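Local coordinates for condensin complex subunit 3 (Schizosaccharomyces pombe, PDB 5OQR), which serves as a regulatory subunit of condensin, the complex required to convert interphase chromatin into condensed, mitotic-like chromosomes, at residues V348-R351 with S355-E358; W682-K687 with N705-L710; E716-A721 with K725-M730. All blocks are in the same frame, centred on the assembly; numbering follows the deposited sequence.

Contact 1: residues V348-R351 with S355-E358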
loop_
_atom_site.group_PDB
_atom_site.type_symbol
_atom_site.label_atom_id
_atom_site.label_comp_id
_atom_site.label_asym_id
_atom_site.label_seq_id
_atom_site.Cartn_x
_atom_site.Cartn_y
_atom_site.Cartn_z
ATOM N N VAL A 348 -18.729 -33.312 15.441
ATOM C CA VAL A 348 -19.532 -34.324 14.764
ATOM C C VAL A 348 -19.581 -34.048 13.267
ATOM O O VAL A 348 -19.478 -34.968 12.447
ATOM C CB VAL A 348 -20.944 -34.379 15.380
ATOM C CG1 VAL A 348 -21.825 -35.376 14.639
ATOM C CG2 VAL A 348 -20.866 -34.740 16.855
ATOM N N SER A 349 -19.735 -32.779 12.888
ATOM C CA SER A 349 -19.815 -32.408 11.482
ATOM C C SER A 349 -18.521 -32.670 10.724
ATOM O O SER A 349 -18.531 -32.628 9.491
ATOM C CB SER A 349 -20.198 -30.933 11.354
ATOM O OG SER A 349 -21.542 -30.716 11.738
ATOM N N LEU A 350 -17.413 -32.929 11.419
ATOM C CA LEU A 350 -16.169 -33.248 10.734
ATOM C C LEU A 350 -16.177 -34.650 10.148
ATOM O O LEU A 350 -15.394 -34.929 9.235
ATOM C CB LEU A 350 -14.987 -33.097 11.692
ATOM C CG LEU A 350 -14.661 -31.673 12.150
ATOM C CD1 LEU A 350 -13.539 -31.701 13.168
ATOM C CD2 LEU A 350 -14.287 -30.788 10.975
ATOM N N ARG A 351 -17.040 -35.535 10.649
ATOM C CA ARG A 351 -17.094 -36.892 10.116
ATOM C C ARG A 351 -17.683 -36.903 8.713
ATOM O O ARG A 351 -17.259 -37.691 7.859
ATOM C CB ARG A 351 -17.909 -37.788 11.047
ATOM C CG ARG A 351 -17.418 -37.799 12.485
ATOM C CD ARG A 351 -18.059 -38.931 13.260
ATOM N NE ARG A 351 -17.755 -38.878 14.687
ATOM C CZ ARG A 351 -16.651 -39.367 15.242
ATOM N NH1 ARG A 351 -15.718 -39.942 14.494
ATOM N NH2 ARG A 351 -16.474 -39.276 16.552
ATOM N N SER A 355 -19.637 -31.402 4.830
ATOM C CA SER A 355 -19.599 -30.264 5.741
ATOM C C SER A 355 -18.263 -30.157 6.470
ATOM O O SER A 355 -18.194 -29.565 7.549
ATOM C CB SER A 355 -20.746 -30.361 6.748
ATOM O OG SER A 355 -20.741 -31.615 7.407
ATOM N N TYR A 356 -17.197 -30.710 5.892
ATOM C CA TYR A 356 -15.903 -30.734 6.562
ATOM C C TYR A 356 -15.226 -29.367 6.525
ATOM O O TYR A 356 -14.810 -28.846 7.564
ATOM C CB TYR A 356 -15.010 -31.795 5.917
ATOM C CG TYR A 356 -13.627 -31.881 6.513
ATOM C CD1 TYR A 356 -13.396 -32.611 7.670
ATOM C CD2 TYR A 356 -12.551 -31.241 5.916
ATOM C CE1 TYR A 356 -12.132 -32.696 8.219
ATOM C CE2 TYR A 356 -11.285 -31.320 6.457
ATOM C CZ TYR A 356 -11.080 -32.049 7.609
ATOM O OH TYR A 356 -9.817 -32.130 8.151
ATOM N N ASP A 357 -15.107 -28.772 5.337
ATOM C CA ASP A 357 -14.390 -27.508 5.213
ATOM C C ASP A 357 -15.060 -26.408 6.026
ATOM O O ASP A 357 -14.379 -25.582 6.644
ATOM C CB ASP A 357 -14.293 -27.101 3.744
ATOM C CG ASP A 357 -13.340 -27.981 2.955
ATOM O OD1 ASP A 357 -12.440 -28.589 3.569
ATOM O OD2 ASP A 357 -13.490 -28.061 1.718
ATOM N N GLU A 358 -16.392 -26.376 6.039
ATOM C CA GLU A 358 -17.087 -25.336 6.790
ATOM C C GLU A 358 -16.913 -25.528 8.290
ATOM O O GLU A 358 -16.739 -24.551 9.029
ATOM C CB GLU A 358 -18.570 -25.324 6.428
ATOM C CG GLU A 358 -19.226 -23.967 6.626
ATOM C CD GLU A 358 -20.731 -24.050 6.778
ATOM O OE1 GLU A 358 -21.244 -25.140 7.106
ATOM O OE2 GLU A 358 -21.402 -23.017 6.570
#
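The hydroxyl of S355 donates to the backbone oxygen of S349, with OG and O 3.2 Å apart. OG lies in the carbonyl plane, on a lone pair, at a C=O...OG angle of 132°. A small polar residue suits this point, because the hydroxyl must fit close to the turn: S355 OG comes within 4.0 Å of S349 CB. One step further along both segments, L350 meets Y356. The L350 oxygen points at the edge of the tyrosine ring, in its plane and 3.4 Å from CD1. The leucine methyl CD2 instead stands off the ring plane, 3.9 Å from Y356 CD1. Y356 carries its CG anti to the backbone N (chi1 179°), which stands the ring up beside the turn where L350 can lie against it.

The two segments are the ends of a short link between helices 336-348 and 356-372, the kind of tight interhelical turn that joins successive helices in a HEAT-type alpha solenoid. S355 occupies the N-cap position of the second helix, yet its hydroxyl is spent across the turn instead of capping, with a second, weak bond to D352 O.

Further out, L350 also packs on S359, C360 and I363 of helix 356-372, so a branched aliphatic chain fills the angle between link and helix. Y356 rests against P398, and S355 O accepts from the hydroxyl of S359.

Contact 2: residues W682-K687 with N705-L710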
loop_
_atom_site.group_PDB
_atom_site.type_symbol
_atom_site.label_atom_id
_atom_site.label_comp_id
_atom_site.label_asym_id
_atom_site.label_seq_id
_atom_site.Cartn_x
_atom_site.Cartn_y
_atom_site.Cartn_z
ATOM N N TRP A 682 17.015 9.411 2.969
ATOM C CA TRP A 682 17.342 8.553 4.103
ATOM C C TRP A 682 18.388 9.184 5.006
ATOM O O TRP A 682 18.370 8.964 6.223
ATOM C CB TRP A 682 17.842 7.197 3.607
ATOM C CG TRP A 682 16.807 6.373 2.909
ATOM C CD1 TRP A 682 15.456 6.522 2.977
ATOM C CD2 TRP A 682 17.045 5.267 2.032
ATOM N NE1 TRP A 682 14.837 5.579 2.198
ATOM C CE2 TRP A 682 15.791 4.796 1.606
ATOM C CE3 TRP A 682 18.198 4.631 1.566
ATOM C CZ2 TRP A 682 15.657 3.718 0.737
ATOM C CZ3 TRP A 682 18.063 3.563 0.707
ATOM C CH2 TRP A 682 16.804 3.117 0.299
ATOM N N THR A 683 19.308 9.956 4.438
ATOM C CA THR A 683 20.403 10.545 5.195
ATOM C C THR A 683 20.104 11.963 5.667
ATOM O O THR A 683 20.943 12.562 6.343
ATOM C CB THR A 683 21.674 10.531 4.343
ATOM O OG1 THR A 683 21.382 11.037 3.039
ATOM C CG2 THR A 683 22.198 9.128 4.192
ATOM N N ASP A 684 18.930 12.501 5.350
ATOM C CA ASP A 684 18.568 13.858 5.739
ATOM C C ASP A 684 18.210 13.892 7.221
ATOM O O ASP A 684 17.290 13.195 7.661
ATOM C CB ASP A 684 17.400 14.347 4.887
ATOM C CG ASP A 684 17.066 15.805 5.126
ATOM O OD1 ASP A 684 17.430 16.348 6.191
ATOM O OD2 ASP A 684 16.427 16.412 4.243
ATOM N N ASN A 685 18.929 14.715 7.988
ATOM C CA ASN A 685 18.689 14.792 9.426
ATOM C C ASN A 685 17.293 15.314 9.737
ATOM O O ASN A 685 16.726 14.980 10.783
ATOM C CB ASN A 685 19.742 15.684 10.084
ATOM C CG ASN A 685 19.554 15.797 11.582
ATOM O OD1 ASN A 685 19.062 16.807 12.083
ATOM N ND2 ASN A 685 19.939 14.753 12.306
ATOM N N GLU A 686 16.727 16.133 8.852
ATOM C CA GLU A 686 15.404 16.692 9.098
ATOM C C GLU A 686 14.323 15.620 9.142
ATOM O O GLU A 686 13.278 15.839 9.763
ATOM C CB GLU A 686 15.068 17.723 8.018
ATOM C CG GLU A 686 13.750 18.457 8.234
ATOM C CD GLU A 686 13.766 19.340 9.467
ATOM O OE1 GLU A 686 14.861 19.567 10.023
ATOM O OE2 GLU A 686 12.685 19.810 9.880
ATOM N N LYS A 687 14.550 14.471 8.511
ATOM C CA LYS A 687 13.524 13.446 8.381
ATOM C C LYS A 687 13.539 12.434 9.520
ATOM O O LYS A 687 12.914 11.378 9.394
ATOM C CB LYS A 687 13.679 12.712 7.048
ATOM C CG LYS A 687 13.567 13.605 5.827
ATOM C CD LYS A 687 12.990 12.843 4.646
ATOM C CE LYS A 687 13.340 13.502 3.325
ATOM N NZ LYS A 687 12.949 14.935 3.281
ATOM N N ASN A 705 26.983 16.744 10.937
ATOM C CA ASN A 705 25.893 16.623 9.982
ATOM C C ASN A 705 26.200 15.513 8.986
ATOM O O ASN A 705 27.292 15.461 8.415
ATOM C CB ASN A 705 25.685 17.951 9.262
ATOM C CG ASN A 705 24.449 17.956 8.399
ATOM O OD1 ASN A 705 24.519 17.716 7.196
ATOM N ND2 ASN A 705 23.303 18.238 9.009
ATOM N N VAL A 706 25.228 14.622 8.781
ATOM C CA VAL A 706 25.437 13.485 7.889
ATOM C C VAL A 706 25.650 13.961 6.459
ATOM O O VAL A 706 26.458 13.396 5.714
ATOM C CB VAL A 706 24.254 12.502 7.988
ATOM C CG1 VAL A 706 24.452 11.315 7.051
ATOM C CG2 VAL A 706 24.079 12.018 9.415
ATOM N N HIS A 707 24.921 15.000 6.048
ATOM C CA HIS A 707 25.031 15.471 4.674
ATOM C C HIS A 707 26.361 16.173 4.432
ATOM O O HIS A 707 26.961 16.021 3.363
ATOM C CB HIS A 707 23.860 16.394 4.344
ATOM C CG HIS A 707 22.662 15.678 3.800
ATOM N ND1 HIS A 707 21.503 16.335 3.449
ATOM C CD2 HIS A 707 22.443 14.367 3.543
ATOM C CE1 HIS A 707 20.623 15.461 2.996
ATOM N NE2 HIS A 707 21.168 14.260 3.044
ATOM N N LEU A 708 26.840 16.945 5.405
ATOM C CA LEU A 708 28.174 17.513 5.268
ATOM C C LEU A 708 29.236 16.426 5.343
ATOM O O LEU A 708 30.281 16.535 4.693
ATOM C CB LEU A 708 28.412 18.575 6.341
ATOM C CG LEU A 708 29.564 19.540 6.056
ATOM C CD1 LEU A 708 29.283 20.386 4.821
ATOM C CD2 LEU A 708 29.815 20.431 7.256
ATOM N N HIS A 709 28.987 15.376 6.126
ATOM C CA HIS A 709 29.863 14.212 6.099
ATOM C C HIS A 709 29.801 13.518 4.747
ATOM O O HIS A 709 30.815 13.019 4.250
ATOM C CB HIS A 709 29.479 13.243 7.218
ATOM C CG HIS A 709 30.146 11.908 7.116
ATOM N ND1 HIS A 709 29.444 10.738 6.920
ATOM C CD2 HIS A 709 31.452 11.558 7.167
ATOM C CE1 HIS A 709 30.288 9.724 6.861
ATOM N NE2 HIS A 709 31.514 10.195 7.008
ATOM N N LEU A 710 28.618 13.485 4.130
ATOM C CA LEU A 710 28.484 12.861 2.819
ATOM C C LEU A 710 29.226 13.657 1.753
ATOM O O LEU A 710 29.783 13.080 0.813
ATOM C CB LEU A 710 27.005 12.725 2.459
ATOM C CG LEU A 710 26.697 12.043 1.126
ATOM C CD1 LEU A 710 27.224 10.621 1.109
ATOM C CD2 LEU A 710 25.208 12.067 0.855
#
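T683 turns its OG1 into the position between its own backbone N and carbonyl carbon (chi1 48°), where the hydroxyl meets the edge of the H707 imidazole, in the ring plane, with OG1 3.2 Å from NE2. V706 has CG1 anti to its backbone N (chi1 179°), which sets that methyl 4.0 Å from T683 CB. D684 crosses the imidazole obliquely, its CB 3.9 Å from H707 CE1, with carboxylate and ring planes 42° apart.

T683 follows helix 669-682, and its OG1 offers its single proton to M679 O and L680 O, a role a short hydroxyl residue fills well. Beyond it the chain folds into an Asx turn, D684 OD1 accepting from E686 N at 2.8 Å. Helix 706-717, which opens the ninth HEAT repeat, is N-capped by N705: its OD1 takes the N-H of L708 at 3.0 Å in the carbonyl plane, and that of H707 weakly.

The imidazole bridges farther parts of the chain, NE2 to L680 O and ND1 to K738 N. A leucine in place of H707 would probably leave the N-H of K738 without its acceptor and L680 O with one donor fewer. Because NE2 faces a carbonyl oxygen while ND1 faces a backbone N-H, the bonding is consistent with a neutral imidazole protonated on NE2: a proton on ND1 would probably cost the bond from K738.

Contact 3: residues E716-A721 with K725-M730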
loop_
_atom_site.group_PDB
_atom_site.type_symbol
_atom_site.label_atom_id
_atom_site.label_comp_id
_atom_site.label_asym_id
_atom_site.label_seq_id
_atom_site.Cartn_x
_atom_site.Cartn_y
_atom_site.Cartn_z
ATOM N N GLU A 716 36.156 12.529 -1.649
ATOM C CA GLU A 716 37.172 11.487 -1.584
ATOM C C GLU A 716 36.947 10.369 -2.592
ATOM O O GLU A 716 37.876 9.598 -2.852
ATOM C CB GLU A 716 37.222 10.902 -0.174
ATOM C CG GLU A 716 37.885 11.811 0.844
ATOM C CD GLU A 716 37.669 11.348 2.268
ATOM O OE1 GLU A 716 36.887 10.398 2.475
ATOM O OE2 GLU A 716 38.284 11.933 3.182
ATOM N N SER A 717 35.750 10.264 -3.170
ATOM C CA SER A 717 35.439 9.204 -4.117
ATOM C C SER A 717 35.437 9.672 -5.565
ATOM O O SER A 717 35.471 8.831 -6.469
ATOM C CB SER A 717 34.074 8.588 -3.790
ATOM O OG SER A 717 33.024 9.376 -4.318
ATOM N N LEU A 718 35.394 10.982 -5.811
ATOM C CA LEU A 718 35.406 11.471 -7.186
ATOM C C LEU A 718 36.607 10.977 -7.980
ATOM O O LEU A 718 36.438 10.668 -9.171
ATOM C CB LEU A 718 35.355 13.003 -7.190
ATOM C CG LEU A 718 34.049 13.646 -6.723
ATOM C CD1 LEU A 718 34.240 15.141 -6.541
ATOM C CD2 LEU A 718 32.921 13.365 -7.697
ATOM N N PRO A 719 37.816 10.885 -7.418
ATOM C CA PRO A 719 38.936 10.350 -8.209
ATOM C C PRO A 719 38.683 8.952 -8.746
ATOM O O PRO A 719 39.016 8.667 -9.902
ATOM C CB PRO A 719 40.104 10.376 -7.212
ATOM C CG PRO A 719 39.741 11.423 -6.233
ATOM C CD PRO A 719 38.255 11.365 -6.098
ATOM N N ASN A 720 38.100 8.066 -7.935
ATOM C CA ASN A 720 37.857 6.699 -8.377
ATOM C C ASN A 720 36.696 6.609 -9.355
ATOM O O ASN A 720 36.592 5.616 -10.084
ATOM C CB ASN A 720 37.600 5.798 -7.171
ATOM C CG ASN A 720 38.765 5.777 -6.205
ATOM O OD1 ASN A 720 39.924 5.831 -6.615
ATOM N ND2 ASN A 720 38.464 5.704 -4.915
ATOM N N ALA A 721 35.824 7.612 -9.390
ATOM C CA ALA A 721 34.807 7.670 -10.424
ATOM C C ALA A 721 35.466 7.814 -11.792
ATOM O O ALA A 721 36.618 8.236 -11.918
ATOM C CB ALA A 721 33.851 8.835 -10.176
ATOM N N LYS A 725 29.529 10.956 -17.260
ATOM C CA LYS A 725 28.363 11.138 -16.403
ATOM C C LYS A 725 28.681 10.768 -14.962
ATOM O O LYS A 725 28.199 11.415 -14.026
ATOM C CB LYS A 725 27.191 10.298 -16.910
ATOM C CG LYS A 725 25.922 10.432 -16.064
ATOM C CD LYS A 725 25.078 9.172 -16.104
ATOM C CE LYS A 725 23.979 9.220 -15.054
ATOM N NZ LYS A 725 23.129 10.434 -15.190
ATOM N N GLU A 726 29.488 9.726 -14.765
ATOM C CA GLU A 726 29.744 9.220 -13.423
ATOM C C GLU A 726 30.310 10.316 -12.528
ATOM O O GLU A 726 29.686 10.714 -11.539
ATOM C CB GLU A 726 30.692 8.022 -13.499
ATOM C CG GLU A 726 30.768 7.185 -12.239
ATOM C CD GLU A 726 31.321 5.795 -12.505
ATOM O OE1 GLU A 726 30.785 5.103 -13.397
ATOM O OE2 GLU A 726 32.297 5.398 -11.835
ATOM N N ARG A 727 31.490 10.832 -12.875
ATOM C CA ARG A 727 32.071 11.922 -12.101
ATOM C C ARG A 727 31.173 13.152 -12.133
ATOM O O ARG A 727 31.024 13.846 -11.122
ATOM C CB ARG A 727 33.464 12.251 -12.634
ATOM C CG ARG A 727 34.357 12.985 -11.648
ATOM C CD ARG A 727 35.756 13.164 -12.210
ATOM N NE ARG A 727 36.623 12.022 -11.928
ATOM C CZ ARG A 727 37.764 11.772 -12.563
ATOM N NH1 ARG A 727 38.180 12.572 -13.535
ATOM N NH2 ARG A 727 38.489 10.712 -12.232
ATOM N N LYS A 728 30.562 13.435 -13.285
ATOM C CA LYS A 728 29.570 14.504 -13.358
ATOM C C LYS A 728 28.441 14.270 -12.364
ATOM O O LYS A 728 28.028 15.187 -11.646
ATOM C CB LYS A 728 28.997 14.603 -14.771
ATOM C CG LYS A 728 29.657 15.641 -15.664
ATOM C CD LYS A 728 28.692 16.158 -16.727
ATOM C CE LYS A 728 27.562 16.979 -16.108
ATOM N NZ LYS A 728 26.857 17.833 -17.104
ATOM N N PHE A 729 27.918 13.043 -12.323
ATOM C CA PHE A 729 26.732 12.773 -11.523
ATOM C C PHE A 729 27.030 12.883 -10.035
ATOM O O PHE A 729 26.209 13.400 -9.269
ATOM C CB PHE A 729 26.178 11.390 -11.858
ATOM C CG PHE A 729 24.971 11.025 -11.058
ATOM C CD1 PHE A 729 25.042 10.048 -10.083
ATOM C CD2 PHE A 729 23.770 11.677 -11.262
ATOM C CE1 PHE A 729 23.931 9.719 -9.337
ATOM C CE2 PHE A 729 22.656 11.354 -10.520
ATOM C CZ PHE A 729 22.736 10.379 -9.553
ATOM N N MET A 730 28.197 12.405 -9.602
ATOM C CA MET A 730 28.546 12.503 -8.190
ATOM C C MET A 730 28.647 13.953 -7.743
ATOM O O MET A 730 28.305 14.274 -6.599
ATOM C CB MET A 730 29.859 11.768 -7.921
ATOM C CG MET A 730 29.822 10.286 -8.267
ATOM S SD MET A 730 28.500 9.386 -7.431
ATOM C CE MET A 730 29.093 9.389 -5.744
#
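The flat guanidinium of R727 meets three backbone oxygens of the turn before it. P719 O lies at its edge, in plane, and accepts from NH2 at 3.1 Å. L718 O is near the edge too but tilted 19° from the guanidinium plane, taking the N-H of NE at 3.1 Å. A721 O approaches obliquely and receives only a weak bond from NH2. In neither of the two clearer bonds is the donor on a lone pair: NE stands 42° above the carbonyl plane of L718, and NH2 is likewise above that of P719. F763 meets the same group in a cation-pi contact, and Y758 of helix 745-759 also touches the arginine.

R727 leaves its helix with CG anti to the backbone N, then bends at chi3 (-87°), which swings NE and NH2 round to face the carbonyls. Arginine suits the place because two adjacent nitrogens of one rigid group can serve several backbone oxygens of the link between the helices, in a largely buried setting.

Beside this polar grip the packing is apolar. L718 and M730 lie alongside each other and point broadly opposite ways, L718 CD2 3.5 Å from M730 CB, while the methyl CE of M730 reaches S717 OG at 4.2 Å. A721 is small enough to lie close over the start of the second helix, its CB 4.1 Å from both R727 CA and E726 CG.

Helices 706-717 and 725-736 both belong to the ninth HEAT repeat, and the contact is the short connection of its helical hairpin, the building unit of HEAT solenoids.

From the N terminus the chain first closes contact 1, where a short connection lets helix 336-348 pass into helix 356-372. Some 320 residues later contact 2 closes a longer, partly unmodelled loop, joining the end of helix 669-682 to the start of helix 706-717. That helix then runs on to contact 3, whose short turn leads into helix 725-736. The three are strictly in series, with none nested or crossed. Contacts 2 and 3 lie at the two ends of helix 706-717, their centres about 20 Å apart; contact 3 joins the ninth HEAT repeat's two helices. Contact 1 is on the opposite side of the chain's centre, its centre about 60 Å from that of contact 2.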